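Nucleoporin NUP159 (Saccharomyces cerevisiae, PDB 1XIP) serves as a component of the yeast nuclear pore complex, where its N-terminal beta-propeller domain tethers the helicase Dbp5 for mRNA export. Local coordinates at residues Gln41-Ser46 with Phe52-Gly57; Asn47-Phe52 with Leu111-Leu116; Leu67-Ile72 with Leu365-Asn370; Gln131-Asn136 with Phe276-Lys281. One frame throughout, in Å; residues are numbered along the deposited sequence.

Contact 1 (Gln41-Ser46 with Phe52-Gly57); sequences QNLDIS and FVAASG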
loop_
_atom_site.group_PDB
_atom_site.type_symbol
_atom_site.label_atom_id
_atom_site.label_comp_id
_atom_site.label_asym_id
_atom_site.label_seq_id
_atom_site.Cartn_x
_atom_site.Cartn_y
_atom_site.Cartn_z
ATOM N N GLN A 41 -3.757 0.851 -5.574
ATOM C CA GLN A 41 -3.095 2.024 -5.038
ATOM C C GLN A 41 -3.710 3.233 -5.673
ATOM O O GLN A 41 -3.086 3.909 -6.515
ATOM C CB GLN A 41 -1.622 1.961 -5.326
ATOM C CG GLN A 41 -0.932 0.961 -4.430
ATOM C CD GLN A 41 0.503 0.766 -4.788
ATOM O OE1 GLN A 41 1.386 1.379 -4.179
ATOM N NE2 GLN A 41 0.761 -0.101 -5.776
ATOM N N ASN A 42 -4.951 3.499 -5.276
ATOM C CA ASN A 42 -5.821 4.356 -6.038
ATOM C C ASN A 42 -5.944 5.780 -5.477
ATOM O O ASN A 42 -6.961 6.471 -5.704
ATOM C CB ASN A 42 -7.180 3.688 -6.159
ATOM C CG ASN A 42 -7.182 2.563 -7.171
ATOM O OD1 ASN A 42 -6.142 2.019 -7.529
ATOM N ND2 ASN A 42 -8.356 2.205 -7.632
ATOM N N LEU A 43 -4.908 6.219 -4.756
ATOM C CA LEU A 43 -4.843 7.585 -4.259
ATOM C C LEU A 43 -3.404 8.010 -4.118
ATOM O O LEU A 43 -2.592 7.291 -3.527
ATOM C CB LEU A 43 -5.545 7.703 -2.902
ATOM C CG LEU A 43 -5.312 9.018 -2.173
ATOM C CD1 LEU A 43 -6.318 10.062 -2.667
ATOM C CD2 LEU A 43 -5.421 8.850 -0.695
ATOM N N ASP A 44 -3.094 9.189 -4.635
ATOM C CA ASP A 44 -1.769 9.779 -4.475
ATOM C C ASP A 44 -1.899 11.273 -4.233
ATOM O O ASP A 44 -2.894 11.880 -4.598
ATOM C CB ASP A 44 -0.895 9.527 -5.698
ATOM C CG ASP A 44 0.598 9.755 -5.418
ATOM O OD1 ASP A 44 0.990 9.802 -4.227
ATOM O OD2 ASP A 44 1.458 9.868 -6.334
ATOM N N ILE A 45 -0.889 11.850 -3.592
ATOM C CA ILE A 45 -0.896 13.257 -3.260
ATOM C C ILE A 45 0.447 13.826 -3.643
ATOM O O ILE A 45 1.471 13.202 -3.437
ATOM C CB ILE A 45 -1.138 13.454 -1.755
ATOM C CG1 ILE A 45 -2.596 13.140 -1.411
ATOM C CG2 ILE A 45 -0.709 14.865 -1.323
ATOM C CD1 ILE A 45 -2.927 13.225 0.083
ATOM N N SER A 46 0.435 14.995 -4.240
ATOM C CA SER A 46 1.660 15.703 -4.512
ATOM C C SER A 46 1.621 16.979 -3.697
ATOM O O SER A 46 0.809 17.877 -3.945
ATOM C CB SER A 46 1.751 16.030 -5.983
ATOM O OG SER A 46 2.469 17.210 -6.168
ATOM N N PHE A 52 -4.173 16.060 -5.877
ATOM C CA PHE A 52 -4.404 14.623 -5.651
ATOM C C PHE A 52 -4.995 13.974 -6.893
ATOM O O PHE A 52 -5.721 14.630 -7.662
ATOM C CB PHE A 52 -5.343 14.378 -4.469
ATOM C CG PHE A 52 -6.780 14.784 -4.736
ATOM C CD1 PHE A 52 -7.734 13.828 -5.143
ATOM C CD2 PHE A 52 -7.173 16.106 -4.602
ATOM C CE1 PHE A 52 -9.047 14.200 -5.421
ATOM C CE2 PHE A 52 -8.475 16.480 -4.865
ATOM C CZ PHE A 52 -9.421 15.519 -5.278
ATOM N N VAL A 53 -4.643 12.708 -7.101
ATOM C CA VAL A 53 -5.392 11.806 -7.957
ATOM C C VAL A 53 -6.020 10.739 -7.100
ATOM O O VAL A 53 -5.425 10.273 -6.106
ATOM C CB VAL A 53 -4.511 10.970 -8.918
ATOM C CG1 VAL A 53 -4.904 11.184 -10.319
ATOM C CG2 VAL A 53 -3.060 11.176 -8.672
ATOM N N ALA A 54 -7.171 10.273 -7.548
ATOM C CA ALA A 54 -7.909 9.222 -6.877
ATOM C C ALA A 54 -8.747 8.543 -7.923
ATOM O O ALA A 54 -9.137 9.165 -8.905
ATOM C CB ALA A 54 -8.784 9.809 -5.794
ATOM N N ALA A 55 -8.985 7.249 -7.727
ATOM C CA ALA A 55 -9.882 6.495 -8.560
ATOM C C ALA A 55 -10.714 5.510 -7.721
ATOM O O ALA A 55 -10.171 4.734 -6.937
ATOM C CB ALA A 55 -9.091 5.757 -9.620
ATOM N N SER A 56 -12.031 5.546 -7.884
ATOM C CA SER A 56 -12.907 4.550 -7.275
ATOM C C SER A 56 -14.094 4.331 -8.157
ATOM O O SER A 56 -14.530 5.252 -8.853
ATOM C CB SER A 56 -13.390 5.006 -5.894
ATOM O OG SER A 56 -14.086 3.956 -5.224
ATOM N N GLY A 57 -14.628 3.114 -8.137
ATOM C CA GLY A 57 -15.786 2.762 -8.954
ATOM C C GLY A 57 -15.740 3.228 -10.406
ATOM O O GLY A 57 -16.702 3.810 -10.893
#
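Asn42 and Ala55 are joined by main chain and side chain alike, an example of how an amide can extend a beta hairpin's bonding beyond its regular pairs. Ala55 N donates to Asn42 O over 3.0 Å, while Asn42 ND2 reaches Ala55 O at 3.2 Å, approaching from above that carbonyl's plane. Turned anti to its own carbonyl carbon (chi1 -76°), the Asn42 amide lies alongside Ala55, and ND2 also donates to Val90 O.

Asp44 and Val53 make the hydrogen-bonded antiparallel pair, with Asp44 N to Val53 O at 3.0 Å and nearly straight (166°), and Val53 N returning a bond to Asp44 O at 3.2 Å. Their side chains share one face of the sheet, where Asp44 CB rests against Val53 CG2 at 4.0 Å. The Asp44 carboxylate leads away from Val53, and its OD2 accepts a bond from Phe95 N.

The other face carries two non-hydrogen-bonded pairs. The end of Leu43 leans toward the partner strand, placing CD1 4.0 Å from Ala54 CB. Ile45 makes a looser contact, CG1 to Phe52 CB at 4.3 Å, and the Phe52 ring leads away.

Strand 43-46 is an outermost strand of a four-stranded propeller blade, and strand 59-64 continues the sheet beyond strand 51-56. Leu43 and Ile45 pack on Ala341 of strand 337-343, whereas Asp44 and Val53 meet Cys94 and Phe95 of strand 90-96.

Contact 2 (Asn47-Phe52 with Leu111-Leu116); sequences NSKSLF and LDLEEL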
loop_
_atom_site.group_PDB
_atom_site.type_symbol
_atom_site.label_atom_id
_atom_site.label_comp_id
_atom_site.label_asym_id
_atom_site.label_seq_id
_atom_site.Cartn_x
_atom_site.Cartn_y
_atom_site.Cartn_z
ATOM N N ASN A 47 2.489 17.038 -2.705
ATOM C CA ASN A 47 2.583 18.192 -1.836
ATOM C C ASN A 47 3.200 19.422 -2.509
ATOM O O ASN A 47 2.943 20.555 -2.078
ATOM C CB ASN A 47 3.368 17.824 -0.577
ATOM C CG ASN A 47 2.574 16.938 0.356
ATOM O OD1 ASN A 47 1.625 17.383 0.990
ATOM N ND2 ASN A 47 2.955 15.678 0.439
ATOM N N SER A 48 4.012 19.201 -3.552
ATOM C CA SER A 48 4.676 20.301 -4.259
ATOM C C SER A 48 3.713 20.986 -5.189
ATOM O O SER A 48 3.735 22.205 -5.331
ATOM C CB SER A 48 5.872 19.793 -5.074
ATOM O OG SER A 48 5.434 18.996 -6.167
ATOM N N LYS A 49 2.886 20.200 -5.860
ATOM C CA LYS A 49 1.897 20.753 -6.774
ATOM C C LYS A 49 0.600 21.121 -6.053
ATOM O O LYS A 49 -0.236 21.833 -6.605
ATOM C CB LYS A 49 1.608 19.752 -7.884
ATOM C CG LYS A 49 2.575 19.806 -8.990
ATOM C CD LYS A 49 2.367 18.649 -9.930
ATOM C CE LYS A 49 3.558 18.489 -10.837
ATOM N NZ LYS A 49 4.469 17.504 -10.198
ATOM N N SER A 50 0.438 20.623 -4.829
ATOM C CA SER A 50 -0.822 20.713 -4.089
ATOM C C SER A 50 -1.994 20.070 -4.862
ATOM O O SER A 50 -3.018 20.715 -5.098
ATOM C CB SER A 50 -1.139 22.167 -3.716
ATOM O OG SER A 50 -1.778 22.234 -2.449
ATOM N N LEU A 51 -1.833 18.812 -5.267
ATOM C CA LEU A 51 -2.860 18.108 -6.031
ATOM C C LEU A 51 -3.060 16.698 -5.494
ATOM O O LEU A 51 -2.228 16.208 -4.745
ATOM C CB LEU A 51 -2.481 18.040 -7.527
ATOM C CG LEU A 51 -2.285 19.298 -8.361
ATOM C CD1 LEU A 51 -1.897 18.912 -9.733
ATOM C CD2 LEU A 51 -3.528 20.199 -8.420
ATOM N N PHE A 52 -4.173 16.060 -5.877
ATOM C CA PHE A 52 -4.404 14.623 -5.651
ATOM C C PHE A 52 -4.995 13.974 -6.893
ATOM O O PHE A 52 -5.721 14.630 -7.662
ATOM C CB PHE A 52 -5.343 14.378 -4.469
ATOM C CG PHE A 52 -6.780 14.784 -4.736
ATOM C CD1 PHE A 52 -7.734 13.828 -5.143
ATOM C CD2 PHE A 52 -7.173 16.106 -4.602
ATOM C CE1 PHE A 52 -9.047 14.200 -5.421
ATOM C CE2 PHE A 52 -8.475 16.480 -4.865
ATOM C CZ PHE A 52 -9.421 15.519 -5.278
ATOM N N LEU A 111 -1.452 11.190 -18.065
ATOM C CA LEU A 111 -2.129 12.470 -18.248
ATOM C C LEU A 111 -1.147 13.622 -18.052
ATOM O O LEU A 111 -0.427 13.677 -17.066
ATOM C CB LEU A 111 -3.323 12.603 -17.304
ATOM C CG LEU A 111 -3.896 14.003 -17.094
ATOM C CD1 LEU A 111 -4.825 14.369 -18.232
ATOM C CD2 LEU A 111 -4.613 14.067 -15.767
ATOM N N ASP A 112 -1.115 14.529 -19.006
ATOM C CA ASP A 112 -0.187 15.630 -18.979
ATOM C C ASP A 112 -0.791 16.716 -18.112
ATOM O O ASP A 112 -1.886 17.170 -18.379
ATOM C CB ASP A 112 0.014 16.119 -20.405
ATOM C CG ASP A 112 1.213 17.030 -20.564
ATOM O OD1 ASP A 112 1.752 17.557 -19.547
ATOM O OD2 ASP A 112 1.681 17.287 -21.695
ATOM N N LEU A 113 -0.090 17.127 -17.063
ATOM C CA LEU A 113 -0.703 17.997 -16.058
ATOM C C LEU A 113 -0.749 19.432 -16.510
ATOM O O LEU A 113 -1.426 20.253 -15.897
ATOM C CB LEU A 113 0.005 17.899 -14.705
ATOM C CG LEU A 113 -0.305 16.677 -13.837
ATOM C CD1 LEU A 113 0.795 16.495 -12.824
ATOM C CD2 LEU A 113 -1.651 16.807 -13.139
ATOM N N GLU A 114 -0.027 19.733 -17.586
ATOM C CA GLU A 114 -0.030 21.077 -18.144
ATOM C C GLU A 114 -0.873 21.212 -19.421
ATOM O O GLU A 114 -1.195 22.328 -19.841
ATOM C CB GLU A 114 1.402 21.576 -18.349
ATOM C CG GLU A 114 1.916 22.394 -17.166
ATOM C CD GLU A 114 3.436 22.465 -17.097
ATOM O OE1 GLU A 114 4.074 22.956 -18.068
ATOM O OE2 GLU A 114 3.998 22.042 -16.064
ATOM N N GLU A 115 -1.217 20.082 -20.034
ATOM C CA GLU A 115 -2.215 20.051 -21.098
ATOM C C GLU A 115 -3.173 18.890 -20.869
ATOM O O GLU A 115 -3.047 17.828 -21.491
ATOM C CB GLU A 115 -1.559 19.958 -22.481
ATOM C CG GLU A 115 -2.314 20.726 -23.563
ATOM C CD GLU A 115 -1.773 20.471 -24.978
ATOM O OE1 GLU A 115 -1.219 19.355 -25.224
ATOM O OE2 GLU A 115 -1.903 21.381 -25.854
ATOM N N LEU A 116 -4.143 19.113 -19.979
ATOM C CA LEU A 116 -5.042 18.057 -19.501
ATOM C C LEU A 116 -5.878 17.376 -20.594
ATOM O O LEU A 116 -6.591 16.409 -20.325
ATOM C CB LEU A 116 -5.945 18.584 -18.385
ATOM C CG LEU A 116 -5.263 18.887 -17.049
ATOM C CD1 LEU A 116 -6.106 19.849 -16.219
ATOM C CD2 LEU A 116 -4.933 17.630 -16.246
#
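Leu113 reaches across to Lys49 and Leu51, and its path shows how a single forked side chain can bridge two turns whose backbones stay far apart: the nearest CA atoms, those of Lys49 and Leu113, are separated by 10.0 Å. From CA the bond to CB already points at the other segment. CG then lies anti to the carbonyl carbon (chi1 -78°), and the two methyls divide the work. CD1 takes the lysine, lying 3.9 Å from Lys49 CD and equally near CE, the two chains crossing obliquely. CD2 takes the leucine instead, meeting Leu51 CD1 at 4.0 Å as the two side chains run past one another in opposite directions.

These are neighbouring blades of the beta-propeller. Residues 47-52 hold the turn of the hairpin formed by strands 43-46 and 51-56, in which Ser50 and Leu51 both face Ser46 as a G1 beta bulge, while residues 111-116 leave strand 107-112 of the following blade.

Phe95 touches both Leu51 and Leu113, so an aromatic from strand 90-96 joins the apolar patch, and Val62 adds to it on the Leu113 side. Lys49 contributes its methylene chain here, but a bend at chi4 (93°) turns the ammonium to Gly97 O, with which NZ is hydrogen-bonded. Beyond Leu113, Glu114 N makes a weak bond to Asp112 OD1, 3.4 Å long, within the turn.

Contact 3 (Leu67-Ile72 with Leu365-Asn370); sequences LLRDHI and LVYILN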
loop_
_atom_site.group_PDB
_atom_site.type_symbol
_atom_site.label_atom_id
_atom_site.label_comp_id
_atom_site.label_asym_id
_atom_site.label_seq_id
_atom_site.Cartn_x
_atom_site.Cartn_y
_atom_site.Cartn_z
ATOM N N LEU A 67 -8.673 21.994 -1.618
ATOM C CA LEU A 67 -10.100 21.797 -1.801
ATOM C C LEU A 67 -10.557 20.523 -1.121
ATOM O O LEU A 67 -11.527 20.531 -0.368
ATOM C CB LEU A 67 -10.450 21.751 -3.283
ATOM C CG LEU A 67 -11.528 22.686 -3.837
ATOM C CD1 LEU A 67 -12.674 22.833 -2.849
ATOM C CD2 LEU A 67 -10.944 24.053 -4.185
ATOM N N LEU A 68 -9.851 19.434 -1.360
ATOM C CA LEU A 68 -10.215 18.163 -0.766
ATOM C C LEU A 68 -10.134 18.227 0.755
ATOM O O LEU A 68 -11.034 17.771 1.455
ATOM C CB LEU A 68 -9.322 17.062 -1.316
ATOM C CG LEU A 68 -9.508 15.655 -0.774
ATOM C CD1 LEU A 68 -10.890 15.139 -1.108
ATOM C CD2 LEU A 68 -8.392 14.734 -1.326
ATOM N N ARG A 69 -9.059 18.819 1.264
ATOM C CA ARG A 69 -8.927 19.003 2.698
ATOM C C ARG A 69 -10.154 19.726 3.251
ATOM O O ARG A 69 -10.805 19.225 4.158
ATOM C CB ARG A 69 -7.645 19.756 3.037
ATOM C CG ARG A 69 -7.211 19.585 4.478
ATOM C CD ARG A 69 -7.192 20.897 5.250
ATOM N NE ARG A 69 -7.279 20.745 6.713
ATOM C CZ ARG A 69 -6.239 20.837 7.551
ATOM N NH1 ARG A 69 -5.008 21.050 7.078
ATOM N NH2 ARG A 69 -6.430 20.705 8.865
ATOM N N ASP A 70 -10.489 20.871 2.659
ATOM C CA ASP A 70 -11.566 21.733 3.129
ATOM C C ASP A 70 -12.938 21.082 3.002
ATOM O O ASP A 70 -13.816 21.292 3.849
ATOM C CB ASP A 70 -11.555 23.042 2.349
ATOM C CG ASP A 70 -10.443 23.976 2.783
ATOM O OD1 ASP A 70 -9.671 23.625 3.700
ATOM O OD2 ASP A 70 -10.255 25.097 2.250
ATOM N N HIS A 71 -13.123 20.317 1.930
ATOM C CA HIS A 71 -14.361 19.572 1.718
ATOM C C HIS A 71 -14.587 18.550 2.842
ATOM O O HIS A 71 -15.691 18.409 3.364
ATOM C CB HIS A 71 -14.351 18.879 0.348
ATOM C CG HIS A 71 -15.561 18.037 0.092
ATOM N ND1 HIS A 71 -16.831 18.571 -0.044
ATOM C CD2 HIS A 71 -15.702 16.696 -0.041
ATOM C CE1 HIS A 71 -17.696 17.594 -0.251
ATOM N NE2 HIS A 71 -17.037 16.446 -0.252
ATOM N N ILE A 72 -13.523 17.852 3.215
ATOM C CA ILE A 72 -13.612 16.789 4.205
ATOM C C ILE A 72 -13.760 17.336 5.631
ATOM O O ILE A 72 -14.539 16.812 6.421
ATOM C CB ILE A 72 -12.371 15.883 4.106
ATOM C CG1 ILE A 72 -12.289 15.192 2.739
ATOM C CG2 ILE A 72 -12.315 14.915 5.269
ATOM C CD1 ILE A 72 -13.261 14.069 2.518
ATOM N N LEU A 365 -0.708 14.406 7.674
ATOM C CA LEU A 365 -2.076 13.975 7.514
ATOM C C LEU A 365 -2.091 12.777 6.610
ATOM O O LEU A 365 -1.508 12.806 5.537
ATOM C CB LEU A 365 -2.943 15.101 6.950
ATOM C CG LEU A 365 -3.086 16.396 7.762
ATOM C CD1 LEU A 365 -4.101 17.342 7.116
ATOM C CD2 LEU A 365 -3.460 16.143 9.216
ATOM N N VAL A 366 -2.724 11.706 7.071
ATOM C CA VAL A 366 -2.887 10.504 6.278
ATOM C C VAL A 366 -4.293 10.484 5.677
ATOM O O VAL A 366 -5.304 10.478 6.406
ATOM C CB VAL A 366 -2.674 9.226 7.151
ATOM C CG1 VAL A 366 -2.723 7.975 6.303
ATOM C CG2 VAL A 366 -1.361 9.304 7.930
ATOM N N TYR A 367 -4.358 10.507 4.353
ATOM C CA TYR A 367 -5.620 10.362 3.625
ATOM C C TYR A 367 -5.784 8.904 3.268
ATOM O O TYR A 367 -4.824 8.275 2.732
ATOM C CB TYR A 367 -5.583 11.154 2.328
ATOM C CG TYR A 367 -5.643 12.653 2.463
ATOM C CD1 TYR A 367 -4.936 13.336 3.469
ATOM C CD2 TYR A 367 -6.378 13.411 1.555
ATOM C CE1 TYR A 367 -4.983 14.717 3.558
ATOM C CE2 TYR A 367 -6.415 14.787 1.634
ATOM C CZ TYR A 367 -5.723 15.436 2.631
ATOM O OH TYR A 367 -5.787 16.815 2.693
ATOM N N ILE A 368 -6.971 8.358 3.558
ATOM C CA ILE A 368 -7.281 6.947 3.284
ATOM C C ILE A 368 -8.571 6.838 2.464
ATOM O O ILE A 368 -9.600 7.419 2.848
ATOM C CB ILE A 368 -7.415 6.139 4.615
ATOM C CG1 ILE A 368 -6.159 6.323 5.504
ATOM C CG2 ILE A 368 -7.711 4.669 4.338
ATOM C CD1 ILE A 368 -6.197 5.600 6.838
ATOM N N LEU A 369 -8.504 6.103 1.340
ATOM C CA LEU A 369 -9.634 5.904 0.416
ATOM C C LEU A 369 -10.228 4.480 0.494
ATOM O O LEU A 369 -9.502 3.484 0.366
ATOM C CB LEU A 369 -9.196 6.183 -1.028
ATOM C CG LEU A 369 -10.100 7.080 -1.884
ATOM C CD1 LEU A 369 -9.897 6.801 -3.366
ATOM C CD2 LEU A 369 -11.564 6.922 -1.511
ATOM N N ASN A 370 -11.555 4.425 0.666
ATOM C CA ASN A 370 -12.393 3.200 0.792
ATOM C C ASN A 370 -12.573 2.388 -0.456
ATOM O O ASN A 370 -12.486 2.917 -1.553
ATOM C CB ASN A 370 -13.819 3.581 1.206
ATOM C CG ASN A 370 -14.038 3.458 2.678
ATOM O OD1 ASN A 370 -15.148 3.663 3.171
ATOM N ND2 ASN A 370 -12.978 3.117 3.406
#
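Helix 67-72, carrying Leu68 and Arg69, passes strand 365-370, carrying Leu365 and Tyr367, at 78°, with axes 11.9 Å apart at closest approach. Such a spacing must be spanned by side chains, and Tyr367 does most of it. With CG anti to the carbonyl carbon (chi1 -72°), its ring projects toward the helix, with Leu68 along one edge and Arg69 at its hydroxyl end. Leu68 lies in the plane of the ring, with CD2 3.6 Å from Tyr367 CE2, the two side chains running in opposite senses. At the ring's far end the phenol oxygen abuts the root of the arginine, Arg69 CB lying 3.5 Å from Tyr367 OH.

Arg69 crosses the tyrosine at about a right angle, and its guanidinium plane stands 84° from the ring. Leu365 CD1 lies over one guanidinium face, toward its rim, at 3.8 Å from Arg69 NH1. The polar ends are served by neighbours: Tyr367 OH bonds to Asp343 OD2 and Arg69 NH1 to Thr346 OG1. A valine in place of Tyr367 would probably leave a gap between the helix and strand 365-370, beside Leu68 and Arg69, and deprive Asp343 of its phenol partner.

The helix follows strand 59-64 within one blade. Strand 365-370 belongs to the adjoining blade, where N-terminal strand 18-26 pairs with C-terminal strand 374-381, the Velcro closure characteristic of beta-propellers.

Contact 4 (Gln131-Asn136 with Phe276-Lys281); sequences QLKNVN and FPYMYK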
loop_
_atom_site.group_PDB
_atom_site.type_symbol
_atom_site.label_atom_id
_atom_site.label_comp_id
_atom_site.label_asym_id
_atom_site.label_seq_id
_atom_site.Cartn_x
_atom_site.Cartn_y
_atom_site.Cartn_z
ATOM N N GLN A 131 0.660 -5.728 -9.317
ATOM C CA GLN A 131 1.274 -4.682 -8.509
ATOM C C GLN A 131 2.246 -3.829 -9.286
ATOM O O GLN A 131 3.014 -4.339 -10.099
ATOM C CB GLN A 131 1.991 -5.275 -7.295
ATOM C CG GLN A 131 2.150 -4.257 -6.146
ATOM C CD GLN A 131 2.998 -4.772 -5.024
ATOM O OE1 GLN A 131 2.641 -5.749 -4.387
ATOM N NE2 GLN A 131 4.132 -4.130 -4.783
ATOM N N LEU A 132 2.209 -2.528 -9.013
ATOM C CA LEU A 132 3.115 -1.571 -9.612
ATOM C C LEU A 132 3.663 -0.705 -8.523
ATOM O O LEU A 132 2.930 -0.335 -7.593
ATOM C CB LEU A 132 2.370 -0.669 -10.581
ATOM C CG LEU A 132 1.960 -1.227 -11.926
ATOM C CD1 LEU A 132 0.461 -1.265 -12.026
ATOM C CD2 LEU A 132 2.530 -0.344 -12.992
ATOM N N LYS A 133 4.944 -0.379 -8.628
ATOM C CA LYS A 133 5.558 0.623 -7.780
ATOM C C LYS A 133 6.418 1.530 -8.626
ATOM O O LYS A 133 7.196 1.075 -9.488
ATOM C CB LYS A 133 6.423 -0.021 -6.708
ATOM C CG LYS A 133 5.897 0.095 -5.278
ATOM C CD LYS A 133 5.981 1.527 -4.692
ATOM C CE LYS A 133 4.900 1.752 -3.577
ATOM N NZ LYS A 133 4.390 3.184 -3.430
ATOM N N ASN A 134 6.280 2.824 -8.379
ATOM C CA ASN A 134 7.145 3.792 -9.003
ATOM C C ASN A 134 8.289 4.166 -8.073
ATOM O O ASN A 134 8.061 4.439 -6.895
ATOM C CB ASN A 134 6.352 5.023 -9.392
ATOM C CG ASN A 134 7.239 6.156 -9.828
ATOM O OD1 ASN A 134 7.103 7.273 -9.344
ATOM N ND2 ASN A 134 8.171 5.869 -10.742
ATOM N N VAL A 135 9.520 4.158 -8.575
ATOM C CA VAL A 135 10.629 4.551 -7.697
ATOM C C VAL A 135 11.283 5.875 -8.092
ATOM O O VAL A 135 11.150 6.880 -7.362
ATOM C CB VAL A 135 11.616 3.394 -7.335
ATOM C CG1 VAL A 135 11.937 2.525 -8.530
ATOM C CG2 VAL A 135 12.859 3.946 -6.674
ATOM N N ASN A 136 11.941 5.932 -9.241
ATOM C CA ASN A 136 12.328 7.252 -9.730
ATOM C C ASN A 136 11.709 7.504 -11.080
ATOM O O ASN A 136 10.594 8.005 -11.177
ATOM C CB ASN A 136 13.849 7.407 -9.772
ATOM C CG ASN A 136 14.456 7.498 -8.392
ATOM O OD1 ASN A 136 14.153 8.415 -7.622
ATOM N ND2 ASN A 136 15.305 6.534 -8.058
ATOM N N PHE A 276 -7.510 -8.728 -3.184
ATOM C CA PHE A 276 -6.155 -9.190 -3.356
ATOM C C PHE A 276 -5.321 -8.646 -2.196
ATOM O O PHE A 276 -5.407 -7.464 -1.878
ATOM C CB PHE A 276 -5.608 -8.692 -4.689
ATOM C CG PHE A 276 -4.268 -9.249 -5.043
ATOM C CD1 PHE A 276 -4.162 -10.476 -5.686
ATOM C CD2 PHE A 276 -3.109 -8.555 -4.728
ATOM C CE1 PHE A 276 -2.903 -11.004 -6.015
ATOM C CE2 PHE A 276 -1.853 -9.066 -5.041
ATOM C CZ PHE A 276 -1.742 -10.292 -5.693
ATOM N N PRO A 277 -4.552 -9.515 -1.545
ATOM C CA PRO A 277 -3.660 -9.138 -0.433
ATOM C C PRO A 277 -2.631 -8.085 -0.760
ATOM O O PRO A 277 -1.814 -8.291 -1.649
ATOM C CB PRO A 277 -2.949 -10.441 -0.118
ATOM C CG PRO A 277 -3.988 -11.451 -0.419
ATOM C CD PRO A 277 -4.553 -10.971 -1.765
ATOM N N TYR A 278 -2.663 -6.972 -0.035
ATOM C CA TYR A 278 -1.684 -5.911 -0.209
ATOM C C TYR A 278 -1.575 -5.080 1.064
ATOM O O TYR A 278 -2.574 -4.781 1.715
ATOM C CB TYR A 278 -2.013 -5.032 -1.431
ATOM C CG TYR A 278 -1.062 -3.866 -1.586
ATOM C CD1 TYR A 278 0.252 -4.062 -2.014
ATOM C CD2 TYR A 278 -1.477 -2.564 -1.284
ATOM C CE1 TYR A 278 1.135 -2.997 -2.120
ATOM C CE2 TYR A 278 -0.614 -1.494 -1.377
ATOM C CZ TYR A 278 0.696 -1.709 -1.790
ATOM O OH TYR A 278 1.563 -0.640 -1.887
HETATM N N MSE A 279 -0.348 -4.737 1.418
HETATM C CA MSE A 279 -0.070 -3.977 2.624
HETATM C C MSE A 279 0.245 -2.535 2.254
HETATM O O MSE A 279 1.215 -2.291 1.545
HETATM C CB MSE A 279 1.122 -4.606 3.367
HETATM C CG MSE A 279 1.454 -3.963 4.707
HETATM SE SE MSE A 279 0.085 -4.305 6.094
HETATM C CE MSE A 279 0.115 -6.256 6.102
ATOM N N TYR A 280 -0.576 -1.598 2.738
ATOM C CA TYR A 280 -0.363 -0.159 2.536
ATOM C C TYR A 280 0.647 0.388 3.539
ATOM O O TYR A 280 0.558 0.084 4.723
ATOM C CB TYR A 280 -1.696 0.600 2.621
ATOM C CG TYR A 280 -2.654 0.191 1.530
ATOM C CD1 TYR A 280 -2.646 0.834 0.294
ATOM C CD2 TYR A 280 -3.525 -0.878 1.707
ATOM C CE1 TYR A 280 -3.493 0.449 -0.711
ATOM C CE2 TYR A 280 -4.364 -1.282 0.704
ATOM C CZ TYR A 280 -4.346 -0.618 -0.508
ATOM O OH TYR A 280 -5.203 -1.010 -1.522
ATOM N N LYS A 281 1.622 1.154 3.054
ATOM C CA LYS A 281 2.662 1.718 3.903
ATOM C C LYS A 281 2.942 3.196 3.609
ATOM O O LYS A 281 3.144 3.606 2.472
ATOM C CB LYS A 281 3.958 0.906 3.827
ATOM C CG LYS A 281 5.038 1.372 4.816
ATOM C CD LYS A 281 6.448 0.949 4.396
ATOM C CE LYS A 281 6.846 1.486 3.011
ATOM N NZ LYS A 281 7.988 0.732 2.373
#
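The Tyr278 ring is met at two opposite edges, by the Gln131 amide along one and by Tyr280 along the other. On the first, Gln131 OE1 lies near the plane of the ring, 3.8 Å from Tyr278 CD1, and the carbon behind it, Gln131 CD, stands 3.9 Å from Tyr278 CE1. Amide and ring are inclined by 67°, and the side chains cross at about a right angle. On the second, Tyr278 CD2 sits 3.5 Å above the centre of the Tyr280 ring, so one tyrosine offers an edge to the face of the next but one. The Phe276 ring has Pro277 CD over one face, and it also stacks with Phe130 and meets Phe37 edge-to-face.

In a propeller the blades are arranged around a central axis, and this contact illustrates how blades distant in sequence meet there: Gln131 of strand 129-134 meets Tyr278, just ahead of strand 279-284 in a separate blade, and the centre of the contact lies about 5 Å from the centre of the chain.

Gln131 reaches Tyr278 because CG stands opposite the backbone N (chi1 -157°) and the chain continues extended. Its NE2 is held by Phe168 O, which fixes the turn of the amide and leaves OE1 beside the tyrosine's C-H edge, a weakly favourable electrostatic placement perhaps. A valine at Gln131 would probably leave Phe168 O without this donor and strip Tyr278 of its neighbour along that edge. Lys133 adds a looser approach, its CE being 4.4 Å from Tyr278 OH, while that hydroxyl has a probable hydrogen bond with Gln41 OE1.

Contact 1 is the buried hairpin of a blade and the one held across its segments by hydrogen bonds; the other three meet through side chains. Contact 2 shares Phe52 and strand 51-56 with it, yet lies at the surface and packs aliphatic groups between neighbouring turns. Contact 3, also buried, sets a helix against a strand of the adjoining blade; it touches contact 1 where Ile45 CD1 packs on Tyr367 CG and Phe52 CE2 on Leu68 CB. Contact 4, partly buried near the propeller's centre, sets a glutamine amide against the edge of one tyrosine ring. Gln41 links it to contact 1, with a probable hydrogen bond from NE2 to Leu132 O.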